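UPF0749 protein MT1873 (Mycobacterium tuberculosis, PDB 3GMG) is of unknown function; its crystallised C-terminal part is an alpha/beta domain of the DUF881 family, from a protein predicted to be membrane-associated. Local coordinates at residues Gly32-Gly37 and Arg143-Ala148; Ile42-Pro47 and Lys130-Arg135; Asn59-Ala64 and Pro113-Ala118; Glu67-Asn72 and Ile106-Asp111. All blocks are in the same frame, centred on the assembly; numbering follows the deposited sequence.

Contact 1: Gly32-Gly37 and Arg143-Ala148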
loop_
_atom_site.group_PDB
_atom_site.type_symbol
_atom_site.label_atom_id
_atom_site.label_comp_id
_atom_site.label_asym_id
_atom_site.label_seq_id
_atom_site.Cartn_x
_atom_site.Cartn_y
_atom_site.Cartn_z
ATOM N N GLY A 32 -7.238 -8.591 15.443
ATOM C CA GLY A 32 -8.058 -9.482 14.654
ATOM C C GLY A 32 -9.397 -8.888 14.277
ATOM O O GLY A 32 -9.837 -7.873 14.840
ATOM N N ALA A 33 -10.053 -9.529 13.329
ATOM C CA ALA A 33 -11.371 -9.131 12.864
ATOM C C ALA A 33 -12.208 -10.352 12.558
ATOM O O ALA A 33 -11.684 -11.431 12.276
ATOM C CB ALA A 33 -11.248 -8.281 11.627
ATOM N N THR A 34 -13.508 -10.163 12.627
ATOM C CA THR A 34 -14.464 -11.183 12.266
ATOM C C THR A 34 -15.641 -10.564 11.513
ATOM O O THR A 34 -15.964 -9.373 11.687
ATOM C CB THR A 34 -14.941 -11.934 13.533
ATOM O OG1 THR A 34 -15.769 -13.025 13.157
ATOM C CG2 THR A 34 -15.701 -11.021 14.477
ATOM N N GLY A 35 -16.257 -11.329 10.639
ATOM C CA GLY A 35 -17.424 -10.913 9.904
ATOM C C GLY A 35 -17.711 -11.880 8.782
ATOM O O GLY A 35 -17.001 -12.892 8.632
ATOM N N PRO A 36 -18.728 -11.620 7.968
ATOM C CA PRO A 36 -18.976 -12.484 6.829
ATOM C C PRO A 36 -17.827 -12.410 5.847
ATOM O O PRO A 36 -17.074 -11.444 5.857
ATOM C CB PRO A 36 -20.247 -11.898 6.208
ATOM C CG PRO A 36 -20.280 -10.520 6.673
ATOM C CD PRO A 36 -19.644 -10.467 7.999
ATOM N N GLY A 37 -17.665 -13.418 5.020
ATOM C CA GLY A 37 -16.634 -13.348 4.032
ATOM C C GLY A 37 -16.536 -14.631 3.206
ATOM O O GLY A 37 -17.505 -15.372 3.025
ATOM N N ARG A 143 -19.540 -16.233 8.775
ATOM C CA ARG A 143 -18.497 -15.787 9.687
ATOM C C ARG A 143 -17.144 -16.363 9.292
ATOM O O ARG A 143 -16.979 -17.571 9.191
ATOM C CB ARG A 143 -18.774 -16.223 11.126
ATOM C CG ARG A 143 -17.673 -15.865 12.097
ATOM C CD ARG A 143 -18.008 -16.256 13.530
ATOM N NE ARG A 143 -16.822 -16.195 14.353
ATOM C CZ ARG A 143 -16.741 -16.684 15.586
ATOM N NH1 ARG A 143 -17.802 -17.282 16.138
ATOM N NH2 ARG A 143 -15.599 -16.590 16.256
ATOM N N VAL A 144 -16.186 -15.463 9.147
ATOM C CA VAL A 144 -14.787 -15.771 8.900
ATOM C C VAL A 144 -13.980 -15.014 9.941
ATOM O O VAL A 144 -14.293 -13.850 10.230
ATOM C CB VAL A 144 -14.417 -15.279 7.487
ATOM C CG1 VAL A 144 -12.897 -15.333 7.258
ATOM C CG2 VAL A 144 -15.169 -16.072 6.422
ATOM N N ASP A 145 -12.967 -15.641 10.529
ATOM C CA ASP A 145 -12.106 -14.988 11.514
ATOM C C ASP A 145 -10.705 -14.756 10.967
ATOM O O ASP A 145 -10.069 -15.684 10.482
ATOM C CB ASP A 145 -11.983 -15.816 12.799
ATOM C CG ASP A 145 -13.293 -15.909 13.600
ATOM O OD1 ASP A 145 -14.321 -15.315 13.231
ATOM O OD2 ASP A 145 -13.265 -16.627 14.623
ATOM N N VAL A 146 -10.251 -13.507 11.025
ATOM C CA VAL A 146 -8.915 -13.113 10.617
ATOM C C VAL A 146 -8.175 -12.745 11.884
ATOM O O VAL A 146 -8.398 -11.671 12.449
ATOM C CB VAL A 146 -8.951 -11.933 9.614
ATOM C CG1 VAL A 146 -7.545 -11.341 9.421
ATOM C CG2 VAL A 146 -9.541 -12.410 8.285
ATOM N N THR A 147 -7.316 -13.631 12.356
ATOM C CA THR A 147 -6.699 -13.450 13.665
ATOM C C THR A 147 -5.211 -13.129 13.603
ATOM O O THR A 147 -4.635 -12.707 14.614
ATOM C CB THR A 147 -6.908 -14.712 14.557
ATOM O OG1 THR A 147 -6.289 -15.837 13.936
ATOM C CG2 THR A 147 -8.382 -14.992 14.762
ATOM N N ALA A 148 -4.576 -13.337 12.446
ATOM C CA ALA A 148 -3.181 -12.978 12.284
ATOM C C ALA A 148 -3.033 -11.468 12.395
ATOM O O ALA A 148 -3.902 -10.740 11.959
ATOM C CB ALA A 148 -2.657 -13.472 10.919
#
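Asp145 OD1 is gripped by two donors. Thr34 OG1 gives it a hydrogen bond of 2.7 Å across the contact, and Arg143 NE gives it another of 2.9 Å from within its own strand. Within the chain, the setting is a two-stranded antiparallel sheet of strands 33-35 and 143-146, whose axes run 170° apart. Thr34 and Asp145 form its non-hydrogen-bonded pair, and their side chains lie side by side on the same face. The hydroxyl of Thr34 points away from its own backbone N (chi1 -174°), toward the carboxylate, and sits 31° out of the carboxylate plane. Arg143 is extended and takes Asp145 side-on through NE and NH2. Both carboxylate oxygens use their syn lone pairs for it, so the two-point grip fixes the rotation of the acid, and Thr34 reaches OD1 from its anti side.

The backbone is bonded at the pairs on either side. Ala33 N and Val146 O are 2.8 Å apart, and Val144 N reaches Gly35 O at 2.7 Å. On the other face, Ala33, Val144 and Val146 turn to strand 104-109. Thr34 also pairs with a strand of the second subunit, so the sheet runs on across the dimer interface. At Pro36 the chain turns a corner into the next strand. Just beyond it, Val144 CG2 lies 3.8 Å from Gly37 C.

Contact 2: Ile42-Pro47 and Lys130-Arg135; sequences IDDPGP and KRVGGR
With CG anti to its backbone N (chi1 -165°), the carboxylate of Asp43 rises on the same face of the sheet as Arg135, its cross-strand partner. The CB atoms of Asp43 and Arg135 are 4.5 Å apart. The Arg135 side chain is modelled in two conformers, so the position of its charged end is not fixed. The backbone makes the join. Asp43 N donates to Arg135 O at 2.9 Å, and Arg135 N returns a bond to Asp43 O at 3.0 Å. This antiparallel hydrogen-bonded pair lies where strands 37-43 and 135-141 meet at one edge of the five-stranded sheet.

Helix 125-131 stops just before it in a Schellman motif, with Gly133 at positive phi as the C-prime residue. CG of Pro45 rests 3.5 Å from Gly133 O.

A water bridges the two loops. It donates to Asp44 OD1 and to Val132 O, and accepts from Gly46 N. The Asp44 carboxylate also takes the backbone N of Gly48 and of Val49, so it probably steadies the turn after strand 37-43. The contact therefore depends on main-chain and water-mediated bonds, and not on a side-chain salt bridge in the given conformer.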
loop_
_atom_site.group_PDB
_atom_site.type_symbol
_atom_site.label_atom_id
_atom_site.label_comp_id
_atom_site.label_asym_id
_atom_site.label_seq_id
_atom_site.Cartn_x
_atom_site.Cartn_y
_atom_site.Cartn_z
ATOM N N ILE A 42 -6.583 -22.940 -2.444
ATOM C CA ILE A 42 -5.847 -23.131 -3.691
ATOM C C ILE A 42 -4.990 -24.388 -3.557
ATOM O O ILE A 42 -4.066 -24.429 -2.725
ATOM C CB ILE A 42 -4.937 -21.931 -4.028
ATOM C CG1 ILE A 42 -5.792 -20.686 -4.266
ATOM C CG2 ILE A 42 -4.131 -22.243 -5.293
ATOM C CD1 ILE A 42 -5.019 -19.417 -4.539
ATOM N N ASP A 43 -5.346 -25.408 -4.325
ATOM C CA ASP A 43 -4.521 -26.603 -4.437
ATOM C C ASP A 43 -3.637 -26.431 -5.661
ATOM O O ASP A 43 -4.122 -26.082 -6.749
ATOM C CB ASP A 43 -5.388 -27.852 -4.558
ATOM C CG ASP A 43 -4.595 -29.136 -4.314
ATOM O OD1 ASP A 43 -4.027 -29.301 -3.205
ATOM O OD2 ASP A 43 -4.567 -29.980 -5.214
ATOM N N ASP A 44 -2.342 -26.672 -5.477
ATOM C CA ASP A 44 -1.334 -26.424 -6.508
ATOM C C ASP A 44 -0.396 -27.629 -6.594
ATOM O O ASP A 44 0.745 -27.563 -6.123
ATOM C CB ASP A 44 -0.550 -25.165 -6.167
ATOM C CG ASP A 44 0.430 -24.758 -7.253
ATOM O OD1 ASP A 44 0.281 -25.217 -8.408
ATOM O OD2 ASP A 44 1.337 -23.970 -6.951
ATOM N N PRO A 45 -0.881 -28.715 -7.204
ATOM C CA PRO A 45 -0.100 -29.965 -7.224
ATOM C C PRO A 45 1.148 -29.979 -8.114
ATOM O O PRO A 45 1.985 -30.886 -7.956
ATOM C CB PRO A 45 -1.124 -30.982 -7.712
ATOM C CG PRO A 45 -2.026 -30.192 -8.581
ATOM C CD PRO A 45 -2.196 -28.899 -7.843
ATOM N N GLY A 46 1.303 -29.016 -9.020
ATOM C CA GLY A 46 2.465 -28.980 -9.920
ATOM C C GLY A 46 3.808 -29.007 -9.208
ATOM O O GLY A 46 4.593 -29.960 -9.391
ATOM N N PRO A 47 4.125 -27.968 -8.428
ATOM C CA PRO A 47 3.395 -26.707 -8.262
ATOM C C PRO A 47 3.677 -25.755 -9.414
ATOM O O PRO A 47 4.761 -25.796 -10.017
ATOM C CB PRO A 47 3.984 -26.148 -6.977
ATOM C CG PRO A 47 5.415 -26.638 -7.015
ATOM C CD PRO A 47 5.335 -27.997 -7.588
ATOM N N LYS A 130 -5.887 -22.363 -12.644
ATOM C CA LYS A 130 -6.329 -23.439 -13.504
ATOM C C LYS A 130 -5.303 -23.752 -14.583
ATOM O O LYS A 130 -5.096 -24.931 -14.919
ATOM C CB LYS A 130 -7.671 -23.094 -14.158
ATOM C CG LYS A 130 -8.854 -23.123 -13.230
ATOM C CD LYS A 130 -10.104 -22.671 -13.967
ATOM C CE LYS A 130 -11.362 -22.819 -13.149
ATOM N NZ LYS A 130 -12.540 -22.151 -13.806
ATOM N N ARG A 131 -4.646 -22.730 -15.117
ATOM C CA ARG A 131 -3.783 -22.959 -16.283
ATOM C C ARG A 131 -2.517 -23.721 -15.910
ATOM O O ARG A 131 -1.871 -24.312 -16.774
ATOM C CB ARG A 131 -3.468 -21.654 -17.020
ATOM C CG ARG A 131 -2.274 -20.871 -16.566
ATOM C CD ARG A 131 -1.927 -19.794 -17.619
ATOM N NE ARG A 131 -3.136 -19.118 -18.106
ATOM C CZ ARG A 131 -3.658 -17.990 -17.606
ATOM N NH1 ARG A 131 -3.075 -17.331 -16.605
ATOM N NH2 ARG A 131 -4.777 -17.500 -18.131
ATOM N N VAL A 132 -2.159 -23.706 -14.626
ATOM C CA VAL A 132 -0.991 -24.447 -14.149
ATOM C C VAL A 132 -1.389 -25.766 -13.476
ATOM O O VAL A 132 -0.570 -26.384 -12.798
ATOM C CB VAL A 132 -0.054 -23.554 -13.251
ATOM C CG1 VAL A 132 0.466 -22.361 -14.025
ATOM C CG2 VAL A 132 -0.764 -23.084 -11.968
ATOM N N GLY A 133 -2.634 -26.203 -13.681
ATOM C CA GLY A 133 -3.113 -27.488 -13.189
ATOM C C GLY A 133 -3.606 -27.470 -11.753
ATOM O O GLY A 133 -3.804 -28.520 -11.149
ATOM N N GLY A 134 -3.811 -26.279 -11.201
ATOM C CA GLY A 134 -4.377 -26.172 -9.856
ATOM C C GLY A 134 -5.889 -26.035 -9.838
ATOM O O GLY A 134 -6.559 -26.039 -10.877
ATOM N N ARG A 135 -6.432 -25.944 -8.631
ATOM C CA ARG A 135 -7.872 -25.850 -8.380
ATOM C C ARG A 135 -8.094 -24.793 -7.317
ATOM O O ARG A 135 -7.330 -24.752 -6.372
ATOM C CB ARG A 135 -8.406 -27.170 -7.803
ATOM C CG ARG A 135 -9.213 -28.018 -8.750
ATOM C CD ARG A 135 -10.247 -28.817 -7.961
ATOM N NE ARG A 135 -9.696 -29.417 -6.738
ATOM C CZ ARG A 135 -10.400 -29.579 -5.618
ATOM N NH1 ARG A 135 -11.660 -29.173 -5.583
ATOM N NH2 ARG A 135 -9.852 -30.131 -4.535
HETATM O O HOH W 1 -0.515 -27.085 -10.029
#

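Contact 3: Asn59-Ala64 and Pro113-Ala118; sequences NELRAA and PTLAAA
The apolar contacts centre on Ala64, whose methyl points at helix 112-119. Its CB is 3.8 Å from Ala118 CB and 3.8 Å from Leu115 CD2. The same methyl also lies against CG2 of Thr114, so three side chains of one helix touch a single methyl. Leu61 joins from one turn earlier. Its CD2 meets Leu115 CD2 at 4.0 Å, and the two leucine side chains cross at about a right angle. Both leucines have CG anti to the carbonyl carbon (chi1 -67° in Leu61 and -63° in Leu115), which swings their branched ends toward each other.

Carbon atoms also rest on backbone oxygens. Ala118 CB lies 3.7 Å from Glu60 O, and Leu115 CD2 is 3.7 Å from Leu61 O. Thr114 CG2 is 3.5 Å from Ala64 O. Small residues thus let the end of helix 51-63 come close to its neighbour: the CA atoms of Ala64 and Leu115 are only 5.4 Å apart. This is helix-on-helix packing above the five-stranded sheet of an alpha/beta domain. Leu61 reaches Ile40 and Leu115 reaches Val38, both on strand 37-43, so the two leucines take part in the layer between helices and sheet.

Polar groups at the margin find their partners outside the pair. The Glu60 carboxylate takes the backbone N of Ala125 on OE2. The hydroxyl of Thr114 bonds to Asp111 OD2, at the start of its own helix, while its methyl CG2 faces Ala64.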
loop_
_atom_site.group_PDB
_atom_site.type_symbol
_atom_site.label_atom_id
_atom_site.label_comp_id
_atom_site.label_asym_id
_atom_site.label_seq_id
_atom_site.Cartn_x
_atom_site.Cartn_y
_atom_site.Cartn_z
ATOM N N ASN A 59 -5.471 -8.577 -4.824
ATOM C CA ASN A 59 -6.008 -7.367 -5.446
ATOM C C ASN A 59 -7.447 -7.540 -5.901
ATOM O O ASN A 59 -8.245 -6.595 -5.843
ATOM C CB ASN A 59 -5.117 -6.928 -6.614
ATOM C CG ASN A 59 -3.841 -6.250 -6.146
ATOM O OD1 ASN A 59 -3.828 -5.625 -5.082
ATOM N ND2 ASN A 59 -2.780 -6.348 -6.937
ATOM N N GLU A 60 -7.822 -8.738 -6.340
ATOM C CA GLU A 60 -9.213 -9.023 -6.676
ATOM C C GLU A 60 -10.102 -8.910 -5.431
ATOM O O GLU A 60 -11.189 -8.340 -5.469
ATOM C CB GLU A 60 -9.366 -10.404 -7.334
ATOM C CG GLU A 60 -8.820 -10.413 -8.751
ATOM C CD GLU A 60 -8.642 -11.791 -9.329
ATOM O OE1 GLU A 60 -9.361 -12.720 -8.907
ATOM O OE2 GLU A 60 -7.757 -11.937 -10.204
ATOM N N LEU A 61 -9.643 -9.456 -4.310
ATOM C CA LEU A 61 -10.403 -9.388 -3.069
ATOM C C LEU A 61 -10.532 -7.943 -2.580
ATOM O O LEU A 61 -11.600 -7.540 -2.131
ATOM C CB LEU A 61 -9.780 -10.280 -1.979
ATOM C CG LEU A 61 -9.862 -11.787 -2.255
ATOM C CD1 LEU A 61 -8.937 -12.520 -1.269
ATOM C CD2 LEU A 61 -11.304 -12.281 -2.176
ATOM N N ARG A 62 -9.441 -7.191 -2.670
ATOM C CA ARG A 62 -9.488 -5.763 -2.336
ATOM C C ARG A 62 -10.470 -5.030 -3.219
ATOM O O ARG A 62 -11.254 -4.200 -2.719
ATOM C CB ARG A 62 -8.126 -5.134 -2.498
ATOM C CG ARG A 62 -7.172 -5.513 -1.460
ATOM C CD ARG A 62 -5.820 -4.956 -1.815
ATOM N NE ARG A 62 -4.863 -5.112 -0.738
ATOM C CZ ARG A 62 -3.545 -5.163 -0.891
ATOM N NH1 ARG A 62 -2.993 -5.096 -2.097
ATOM N NH2 ARG A 62 -2.775 -5.302 0.175
ATOM N N ALA A 63 -10.454 -5.329 -4.521
ATOM C CA ALA A 63 -11.382 -4.697 -5.471
ATOM C C ALA A 63 -12.806 -4.880 -4.971
ATOM O O ALA A 63 -13.550 -3.902 -4.854
ATOM C CB ALA A 63 -11.215 -5.254 -6.906
ATOM N N ALA A 64 -13.135 -6.118 -4.560
ATOM C CA ALA A 64 -14.464 -6.527 -4.156
ATOM C C ALA A 64 -14.858 -6.072 -2.749
ATOM O O ALA A 64 -15.902 -6.499 -2.238
ATOM C CB ALA A 64 -14.570 -8.068 -4.236
ATOM N N PRO A 113 -21.079 -12.788 -1.494
ATOM C CA PRO A 113 -21.334 -12.919 -2.920
ATOM C C PRO A 113 -20.433 -12.032 -3.819
ATOM O O PRO A 113 -20.082 -12.447 -4.938
ATOM C CB PRO A 113 -22.815 -12.512 -3.035
ATOM C CG PRO A 113 -23.374 -12.815 -1.700
ATOM C CD PRO A 113 -22.307 -12.467 -0.739
ATOM N N THR A 114 -20.055 -10.847 -3.344
ATOM C CA THR A 114 -19.197 -9.952 -4.126
ATOM C C THR A 114 -17.778 -10.508 -4.197
ATOM O O THR A 114 -17.158 -10.503 -5.258
ATOM C CB THR A 114 -19.154 -8.539 -3.545
ATOM O OG1 THR A 114 -20.501 -8.078 -3.339
ATOM C CG2 THR A 114 -18.426 -7.587 -4.470
ATOM N N LEU A 115 -17.270 -10.968 -3.049
ATOM C CA LEU A 115 -15.937 -11.584 -3.023
ATOM C C LEU A 115 -15.912 -12.816 -3.906
ATOM O O LEU A 115 -14.966 -13.008 -4.643
ATOM C CB LEU A 115 -15.559 -11.962 -1.580
ATOM C CG LEU A 115 -15.436 -10.780 -0.613
ATOM C CD1 LEU A 115 -15.329 -11.243 0.845
ATOM C CD2 LEU A 115 -14.268 -9.882 -0.959
ATOM N N ALA A 116 -16.950 -13.649 -3.860
ATOM C CA ALA A 116 -17.009 -14.822 -4.725
ATOM C C ALA A 116 -17.075 -14.444 -6.194
ATOM O O ALA A 116 -16.421 -15.063 -7.026
ATOM C CB ALA A 116 -18.178 -15.717 -4.347
ATOM N N ALA A 117 -17.872 -13.426 -6.516
ATOM C CA ALA A 117 -17.966 -12.947 -7.904
ATOM C C ALA A 117 -16.605 -12.528 -8.439
ATOM O O ALA A 117 -16.257 -12.871 -9.578
ATOM C CB ALA A 117 -18.961 -11.784 -8.019
ATOM N N ALA A 118 -15.824 -11.819 -7.621
ATOM C CA ALA A 118 -14.495 -11.387 -8.030
ATOM C C ALA A 118 -13.647 -12.581 -8.400
ATOM O O ALA A 118 -12.928 -12.566 -9.400
ATOM C CB ALA A 118 -13.811 -10.548 -6.949
#

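Contact 4: Glu67-Asn72 and Ile106-Asp111; sequences EAIQIN and ILAIGD
Strands 68-72 and 104-109 run antiparallel, their axes 171° apart, and Glu67 N bonds to Ile109 O at 2.8 Å. Further along, Gln70 and Leu107 form a hydrogen-bonded pair, with both N-to-O distances 2.9 Å. Between these bonds, Ile69 CA sits 3.2 Å from Leu107 O in a CA-H...O contact.

One face carries Ile69, Ile71, Ile106 and Ala108. With CG2 anti to the backbone N in both, the side chains of Ile69 and Ile106 lie side by side and their CG2 methyls meet at 3.8 Å. Ile71 CG1 adds a contact with Ile106 CG1. These are neighbouring inner strands of the five-stranded antiparallel sheet, and helix 51-63 covers this face through Leu61, Met54 and Ile58.

The other face carries Ala68, Gln70, Leu107 and Ile109, with Val144 and Val146 lying over it. Ala68 CB touches Ile109 CD1 at 4.1 Å. Extended Gln70 gives a straight, in-plane NE2 bond to a lone pair of Asn72 OD1 at 2.9 Å. That oxygen also bonds to Ser77 OG, and Gln70 OE1 takes Ala148 N. Leu107 CD1 lies 3.9 Å from Asn72 ND2.

The Glu67 carboxylate accepts from backbone N of Gln156, Tyr157 and Ala158 of the second subunit.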
loop_
_atom_site.group_PDB
_atom_site.type_symbol
_atom_site.label_atom_id
_atom_site.label_comp_id
_atom_site.label_asym_id
_atom_site.label_seq_id
_atom_site.Cartn_x
_atom_site.Cartn_y
_atom_site.Cartn_z
ATOM N N GLU A 67 -12.233 -6.217 3.688
ATOM C CA GLU A 67 -11.812 -5.354 4.798
ATOM C C GLU A 67 -10.717 -5.949 5.682
ATOM O O GLU A 67 -10.127 -5.256 6.521
ATOM C CB GLU A 67 -13.044 -4.965 5.634
ATOM C CG GLU A 67 -14.046 -4.193 4.779
ATOM C CD GLU A 67 -15.321 -3.805 5.500
ATOM O OE1 GLU A 67 -15.550 -4.310 6.613
ATOM O OE2 GLU A 67 -16.082 -2.958 4.950
ATOM N N ALA A 68 -10.460 -7.256 5.524
ATOM C CA ALA A 68 -9.376 -7.926 6.191
ATOM C C ALA A 68 -9.078 -9.149 5.354
ATOM O O ALA A 68 -9.991 -9.772 4.820
ATOM C CB ALA A 68 -9.759 -8.322 7.633
ATOM N N ILE A 69 -7.790 -9.472 5.209
ATOM C CA ILE A 69 -7.342 -10.627 4.431
ATOM C C ILE A 69 -6.211 -11.310 5.176
ATOM O O ILE A 69 -5.304 -10.648 5.695
ATOM C CB ILE A 69 -6.862 -10.231 3.005
ATOM C CG1 ILE A 69 -7.978 -9.513 2.241
ATOM C CG2 ILE A 69 -6.412 -11.464 2.189
ATOM C CD1 ILE A 69 -7.505 -8.932 0.893
ATOM N N GLN A 70 -6.270 -12.640 5.229
ATOM C CA GLN A 70 -5.210 -13.451 5.811
ATOM C C GLN A 70 -4.858 -14.563 4.845
ATOM O O GLN A 70 -5.729 -15.189 4.269
ATOM C CB GLN A 70 -5.711 -14.048 7.121
ATOM C CG GLN A 70 -4.723 -14.899 7.876
ATOM C CD GLN A 70 -5.222 -15.250 9.251
ATOM O OE1 GLN A 70 -5.718 -14.397 10.003
ATOM N NE2 GLN A 70 -5.050 -16.508 9.620
ATOM N N ILE A 71 -3.562 -14.816 4.660
ATOM C CA ILE A 71 -3.101 -15.926 3.814
ATOM C C ILE A 71 -2.468 -16.983 4.710
ATOM O O ILE A 71 -1.565 -16.663 5.466
ATOM C CB ILE A 71 -2.092 -15.442 2.771
ATOM C CG1 ILE A 71 -2.744 -14.379 1.881
ATOM C CG2 ILE A 71 -1.587 -16.614 1.918
ATOM C CD1 ILE A 71 -1.789 -13.671 0.952
ATOM N N ASN A 72 -2.967 -18.213 4.630
ATOM C CA ASN A 72 -2.477 -19.344 5.428
ATOM C C ASN A 72 -1.869 -20.405 4.527
ATOM O O ASN A 72 -2.284 -20.591 3.378
ATOM C CB ASN A 72 -3.624 -20.028 6.165
ATOM C CG ASN A 72 -4.255 -19.178 7.276
ATOM O OD1 ASN A 72 -3.646 -18.273 7.792
ATOM N ND2 ASN A 72 -5.470 -19.545 7.691
ATOM N N ILE A 106 -6.962 -18.660 1.803
ATOM C CA ILE A 106 -7.058 -17.211 1.934
ATOM C C ILE A 106 -8.397 -16.890 2.559
ATOM O O ILE A 106 -9.424 -17.323 2.053
ATOM C CB ILE A 106 -6.896 -16.473 0.593
ATOM C CG1 ILE A 106 -5.559 -16.856 -0.072
ATOM C CG2 ILE A 106 -6.995 -14.964 0.801
ATOM C CD1 ILE A 106 -5.671 -17.989 -1.084
ATOM N N LEU A 107 -8.369 -16.150 3.655
ATOM C CA LEU A 107 -9.579 -15.724 4.373
ATOM C C LEU A 107 -9.783 -14.255 4.097
ATOM O O LEU A 107 -8.848 -13.475 4.164
ATOM C CB LEU A 107 -9.419 -15.930 5.870
ATOM C CG LEU A 107 -9.022 -17.330 6.331
ATOM C CD1 LEU A 107 -8.672 -17.323 7.801
ATOM C CD2 LEU A 107 -10.191 -18.281 6.112
ATOM N N ALA A 108 -10.996 -13.869 3.753
ATOM C CA ALA A 108 -11.310 -12.457 3.491
ATOM C C ALA A 108 -12.675 -12.120 4.063
ATOM O O ALA A 108 -13.627 -12.876 3.891
ATOM C CB ALA A 108 -11.294 -12.164 2.041
ATOM N N ILE A 109 -12.747 -10.986 4.736
ATOM C CA ILE A 109 -13.983 -10.477 5.326
ATOM C C ILE A 109 -14.554 -9.411 4.417
ATOM O O ILE A 109 -13.846 -8.473 4.037
ATOM C CB ILE A 109 -13.751 -9.938 6.734
ATOM C CG1 ILE A 109 -13.424 -11.083 7.713
ATOM C CG2 ILE A 109 -14.993 -9.175 7.250
ATOM C CD1 ILE A 109 -12.859 -10.645 9.046
ATOM N N GLY A 110 -15.812 -9.572 4.048
ATOM C CA GLY A 110 -16.503 -8.661 3.116
ATOM C C GLY A 110 -17.833 -9.255 2.711
ATOM O O GLY A 110 -18.253 -10.257 3.283
ATOM N N ASP A 111 -18.508 -8.677 1.715
ATOM C CA ASP A 111 -19.767 -9.249 1.225
ATOM C C ASP A 111 -19.479 -10.566 0.495
ATOM O O ASP A 111 -18.846 -10.569 -0.565
ATOM C CB ASP A 111 -20.508 -8.283 0.294
ATOM C CG ASP A 111 -21.801 -8.856 -0.188
ATOM O OD1 ASP A 111 -22.650 -9.143 0.680
ATOM O OD2 ASP A 111 -21.942 -9.084 -1.412
#

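Overall arrangement
Contact 4 is the buried middle of the domain, and contact 3 packs against one face of it: Leu61 CD1 is 3.7 Å from Ile106 CG2. Contact 1 lies over the other face, its centre about 7 Å from that of contact 4, and Gln70 joins the two. Both touch the second subunit, whereas contacts 2 and 3 do not. Contact 2 sits at the periphery, across the chain's centre from contact 1, yet it shares the main sheet with contact 4 through Ile42 and Ile106. Chemistry follows place. Contact 1 adds a threonine-carboxylate bond to strand pairing, contact 4 adds mostly apolar side chains, contact 3 is apolar between helices, and contact 2 rests on one backbone pair and a water.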